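Local coordinates for protein xylooligosaccharide oxidase (Myceliophthora thermophila, PDB 5L6G) that oxidises the C1 hydroxyl of xylooligosaccharides and related sugars to lactones, using bicovalently bound FAD and reducing oxygen to hydrogen peroxide, at residues L456-Y466 with E484-E493. Residues are numbered along the deposited sequence; the frame is centred on the assembly and turned at random.
Sequences LDRAEAQEVYY and ELFYYPQAVE
R458 and E484 form the one salt bridge of the contact, NH2 to OE1 at 2.7 Å. The R458 chain is extended from CG to NE, and CG lies anti to the backbone N (chi1 -171°), which sends the guanidinium along 484-493. Water 1 joins R458 NH1 to E484 OE2. R458 also grips A491 O side-on, with NE at 2.8 Å and NH2 at 3.1 Å; the oxygen lies in the guanidinium plane. E493 CG covers one guanidinium face, and the edge of the Y487 ring meets the opposite face, with the planes 82° apart. An alanine in place of R458 would probably leave E484 without its charge partner and A491 O without both donors.

Two amides add hydrogen bonds. E493 N donates to Q462 OE1 from above the Q462 carbonyl plane, while Q462 NE2 gives a nearly straight bond (174°) to E493 OE2. Q490 NE2 donates to L456 O at 2.9 Å, and its OE1 accepts from Y465 OH at 2.7 Å. These bonds hold the amide's rotation, and D453 O is a further acceptor for NE2. Water 3 links the Y466 and Y488 hydroxyls to Q490 O; Y488 OH also bonds S215.

Among apolar groups, A461 CB lies against CG and CD of Q490, and Y466 CE2 touches V492 CG2.

Helix 458-466, N-capped by D457, is thus tied to irregular segment 484-493 within the berberine-like C-terminal region of this FAD-linked oxidase family; the Y488 side chain is about 4 Å from the FAD, and that of Y465 about 7 Å from that of substrate-binding Y451.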
loop_
_atom_site.group_PDB
_atom_site.type_symbol
_atom_site.label_atom_id
_atom_site.label_comp_id
_atom_site.label_asym_id
_atom_site.label_seq_id
_atom_site.Cartn_x
_atom_site.Cartn_y
_atom_site.Cartn_z
ATOM N N LEU A 456 5.312 4.052 -15.458
ATOM C CA LEU A 456 5.225 2.769 -16.167
ATOM C C LEU A 456 4.069 2.833 -17.145
ATOM O O LEU A 456 2.969 3.241 -16.766
ATOM C CB LEU A 456 4.961 1.625 -15.194
ATOM C CG LEU A 456 5.855 1.555 -13.961
ATOM C CD1 LEU A 456 5.253 0.607 -12.942
ATOM C CD2 LEU A 456 7.293 1.157 -14.324
ATOM N N ASP A 457 4.296 2.396 -18.380
ATOM C CA ASP A 457 3.173 2.245 -19.308
ATOM C C ASP A 457 2.288 1.081 -18.870
ATOM O O ASP A 457 2.660 0.279 -18.001
ATOM C CB ASP A 457 3.592 2.185 -20.797
ATOM C CG ASP A 457 4.320 0.905 -21.203
ATOM O OD1 ASP A 457 4.046 -0.208 -20.691
ATOM O OD2 ASP A 457 5.158 1.028 -22.131
ATOM N N ARG A 458 1.088 1.033 -19.423
ATOM C CA ARG A 458 0.101 0.080 -18.966
ATOM C C ARG A 458 0.601 -1.359 -19.030
ATOM O O ARG A 458 0.442 -2.112 -18.066
ATOM C CB ARG A 458 -1.184 0.218 -19.766
ATOM C CG ARG A 458 -2.313 -0.593 -19.177
ATOM C CD ARG A 458 -3.631 -0.266 -19.833
ATOM N NE ARG A 458 -4.674 -1.055 -19.206
ATOM C CZ ARG A 458 -5.861 -1.281 -19.734
ATOM N NH1 ARG A 458 -6.183 -0.775 -20.925
ATOM N NH2 ARG A 458 -6.730 -2.027 -19.058
ATOM N N ALA A 459 1.217 -1.738 -20.148
ATOM C CA ALA A 459 1.738 -3.096 -20.296
ATOM C C ALA A 459 2.800 -3.426 -19.251
ATOM O O ALA A 459 2.746 -4.496 -18.623
ATOM C CB ALA A 459 2.305 -3.322 -21.691
ATOM N N GLU A 460 3.763 -2.523 -19.064
ATOM C CA GLU A 460 4.812 -2.790 -18.113
ATOM C C GLU A 460 4.221 -2.867 -16.720
ATOM O O GLU A 460 4.583 -3.758 -15.966
ATOM C CB GLU A 460 5.963 -1.776 -18.154
ATOM C CG GLU A 460 7.129 -2.247 -17.270
ATOM C CD GLU A 460 8.300 -1.285 -17.179
ATOM O OE1 GLU A 460 8.233 -0.166 -17.726
ATOM O OE2 GLU A 460 9.290 -1.662 -16.516
ATOM N N ALA A 461 3.305 -1.957 -16.393
ATOM C CA ALA A 461 2.775 -1.866 -15.035
ATOM C C ALA A 461 2.113 -3.179 -14.597
ATOM O O ALA A 461 2.414 -3.724 -13.516
ATOM C CB ALA A 461 1.799 -0.701 -14.923
ATOM N N GLN A 462 1.241 -3.700 -15.454
ATOM C CA GLN A 462 0.566 -4.974 -15.173
ATOM C C GLN A 462 1.577 -6.083 -14.927
ATOM O O GLN A 462 1.403 -6.900 -14.010
ATOM C CB GLN A 462 -0.291 -5.383 -16.348
ATOM C CG GLN A 462 -1.531 -4.566 -16.503
ATOM C CD GLN A 462 -2.152 -4.835 -17.829
ATOM O OE1 GLN A 462 -2.851 -5.807 -17.994
ATOM N NE2 GLN A 462 -1.827 -4.010 -18.803
ATOM N N GLU A 463 2.619 -6.104 -15.761
ATOM C CA GLU A 463 3.627 -7.155 -15.691
ATOM C C GLU A 463 4.415 -7.084 -14.396
ATOM O O GLU A 463 4.558 -8.096 -13.706
ATOM C CB GLU A 463 4.544 -7.132 -16.907
ATOM C CG GLU A 463 3.787 -7.584 -18.151
ATOM C CD GLU A 463 4.631 -7.766 -19.399
ATOM O OE1 GLU A 463 5.833 -7.426 -19.392
ATOM O OE2 GLU A 463 4.058 -8.258 -20.409
ATOM N N VAL A 464 4.883 -5.891 -14.059
ATOM C CA VAL A 464 5.728 -5.725 -12.885
ATOM C C VAL A 464 4.954 -5.760 -11.575
ATOM O O VAL A 464 5.501 -6.189 -10.545
ATOM C CB VAL A 464 6.617 -4.463 -12.960
ATOM C CG1 VAL A 464 7.549 -4.532 -14.162
ATOM C CG2 VAL A 464 5.794 -3.175 -12.943
ATOM N N TYR A 465 3.705 -5.293 -11.590
ATOM C CA TYR A 465 2.883 -5.304 -10.387
ATOM C C TYR A 465 2.379 -6.682 -10.011
ATOM O O TYR A 465 2.273 -6.980 -8.829
ATOM C CB TYR A 465 1.655 -4.401 -10.545
ATOM C CG TYR A 465 1.888 -2.907 -10.568
ATOM C CD1 TYR A 465 2.940 -2.297 -9.882
ATOM C CD2 TYR A 465 0.999 -2.083 -11.259
ATOM C CE1 TYR A 465 3.117 -0.907 -9.918
ATOM C CE2 TYR A 465 1.161 -0.708 -11.282
ATOM C CZ TYR A 465 2.216 -0.123 -10.619
ATOM O OH TYR A 465 2.351 1.246 -10.678
ATOM N N TYR A 466 2.067 -7.514 -11.011
ATOM C CA TYR A 466 1.395 -8.789 -10.793
ATOM C C TYR A 466 2.149 -10.038 -11.261
ATOM O O TYR A 466 1.780 -11.169 -10.869
ATOM C CB TYR A 466 0.019 -8.735 -11.421
ATOM C CG TYR A 466 -0.783 -7.551 -10.960
ATOM C CD1 TYR A 466 -1.138 -7.408 -9.634
ATOM C CD2 TYR A 466 -1.150 -6.551 -11.856
ATOM C CE1 TYR A 466 -1.882 -6.325 -9.207
ATOM C CE2 TYR A 466 -1.893 -5.465 -11.441
ATOM C CZ TYR A 466 -2.246 -5.342 -10.117
ATOM O OH TYR A 466 -2.983 -4.256 -9.714
ATOM N N GLU A 484 -14.417 -2.811 -18.963
ATOM C CA GLU A 484 -13.445 -1.987 -18.261
ATOM C C GLU A 484 -14.067 -0.715 -17.724
ATOM O O GLU A 484 -13.523 0.388 -17.870
ATOM C CB GLU A 484 -12.239 -1.652 -19.137
ATOM C CG GLU A 484 -11.534 -2.875 -19.702
ATOM C CD GLU A 484 -10.240 -2.505 -20.370
ATOM O OE1 GLU A 484 -9.314 -2.090 -19.665
ATOM O OE2 GLU A 484 -10.164 -2.601 -21.598
ATOM N N LEU A 485 -15.220 -0.871 -17.097
ATOM C CA LEU A 485 -15.838 0.247 -16.416
ATOM C C LEU A 485 -14.901 0.871 -15.390
ATOM O O LEU A 485 -14.877 2.095 -15.228
ATOM C CB LEU A 485 -17.133 -0.181 -15.722
ATOM C CG LEU A 485 -17.882 0.973 -15.062
ATOM C CD1 LEU A 485 -18.454 1.884 -16.127
ATOM C CD2 LEU A 485 -18.999 0.469 -14.173
ATOM N N PHE A 486 -14.140 0.029 -14.699
ATOM C CA PHE A 486 -13.240 0.495 -13.640
ATOM C C PHE A 486 -11.834 0.832 -14.132
ATOM O O PHE A 486 -10.877 0.768 -13.374
ATOM C CB PHE A 486 -13.192 -0.548 -12.525
ATOM C CG PHE A 486 -14.541 -0.835 -11.928
ATOM C CD1 PHE A 486 -15.269 0.183 -11.322
ATOM C CD2 PHE A 486 -15.080 -2.103 -11.968
ATOM C CE1 PHE A 486 -16.518 -0.064 -10.753
ATOM C CE2 PHE A 486 -16.324 -2.359 -11.414
ATOM C CZ PHE A 486 -17.043 -1.341 -10.804
ATOM N N TYR A 487 -11.749 1.254 -15.385
ATOM C CA TYR A 487 -10.494 1.542 -16.043
ATOM C C TYR A 487 -9.723 2.622 -15.319
ATOM O O TYR A 487 -10.290 3.590 -14.839
ATOM C CB TYR A 487 -10.753 1.995 -17.497
ATOM C CG TYR A 487 -9.505 2.514 -18.154
ATOM C CD1 TYR A 487 -8.591 1.640 -18.706
ATOM C CD2 TYR A 487 -9.192 3.877 -18.136
ATOM C CE1 TYR A 487 -7.426 2.096 -19.283
ATOM C CE2 TYR A 487 -8.027 4.347 -18.715
ATOM C CZ TYR A 487 -7.134 3.446 -19.268
ATOM O OH TYR A 487 -5.953 3.874 -19.837
ATOM N N TYR A 488 -8.416 2.421 -15.235
ATOM C CA TYR A 488 -7.476 3.482 -14.976
ATOM C C TYR A 488 -6.224 3.111 -15.759
ATOM O O TYR A 488 -6.142 1.997 -16.254
ATOM C CB TYR A 488 -7.219 3.702 -13.494
ATOM C CG TYR A 488 -6.699 2.524 -12.713
ATOM C CD1 TYR A 488 -7.567 1.571 -12.193
ATOM C CD2 TYR A 488 -5.363 2.408 -12.433
ATOM C CE1 TYR A 488 -7.099 0.510 -11.414
ATOM C CE2 TYR A 488 -4.885 1.351 -11.670
ATOM C CZ TYR A 488 -5.756 0.402 -11.171
ATOM O OH TYR A 488 -5.245 -0.621 -10.383
ATOM N N PRO A 489 -5.279 4.046 -15.912
ATOM C CA PRO A 489 -4.200 3.822 -16.895
ATOM C C PRO A 489 -3.260 2.648 -16.619
ATOM O O PRO A 489 -2.554 2.221 -17.519
ATOM C CB PRO A 489 -3.453 5.153 -16.878
ATOM C CG PRO A 489 -4.547 6.147 -16.589
ATOM C CD PRO A 489 -5.339 5.467 -15.512
ATOM N N GLN A 490 -3.265 2.126 -15.390
ATOM C CA GLN A 490 -2.540 0.895 -15.096
ATOM C C GLN A 490 -3.438 -0.252 -14.668
ATOM O O GLN A 490 -2.989 -1.174 -13.980
ATOM C CB GLN A 490 -1.448 1.162 -14.066
ATOM C CG GLN A 490 -0.414 2.156 -14.584
ATOM C CD GLN A 490 0.705 2.414 -13.605
ATOM O OE1 GLN A 490 0.552 2.211 -12.402
ATOM N NE2 GLN A 490 1.832 2.891 -14.108
ATOM N N ALA A 491 -4.695 -0.224 -15.107
ATOM C CA ALA A 491 -5.612 -1.322 -14.845
ATOM C C ALA A 491 -5.225 -2.565 -15.637
ATOM O O ALA A 491 -4.701 -2.498 -16.766
ATOM C CB ALA A 491 -7.049 -0.953 -15.152
ATOM N N VAL A 492 -5.529 -3.707 -15.028
ATOM C CA VAL A 492 -5.428 -4.987 -15.697
ATOM C C VAL A 492 -6.301 -4.974 -16.951
ATOM O O VAL A 492 -7.457 -4.578 -16.889
ATOM C CB VAL A 492 -5.883 -6.118 -14.777
ATOM C CG1 VAL A 492 -5.980 -7.421 -15.539
ATOM C CG2 VAL A 492 -4.891 -6.248 -13.604
ATOM N N GLU A 493 -5.747 -5.438 -18.057
ATOM C CA GLU A 493 -6.495 -5.573 -19.309
ATOM C C GLU A 493 -7.281 -6.881 -19.356
ATOM O O GLU A 493 -6.726 -7.941 -19.074
ATOM C CB GLU A 493 -5.539 -5.614 -20.489
ATOM C CG GLU A 493 -4.833 -4.323 -20.785
ATOM C CD GLU A 493 -3.875 -4.481 -21.941
ATOM O OE1 GLU A 493 -4.362 -4.632 -23.089
ATOM O OE2 GLU A 493 -2.651 -4.465 -21.697
HETATM O O HOH W 1 -7.874 -2.077 -22.564
HETATM O O HOH W 2 -4.957 2.171 -21.983
HETATM O O HOH W 3 -3.781 -2.592 -11.665
#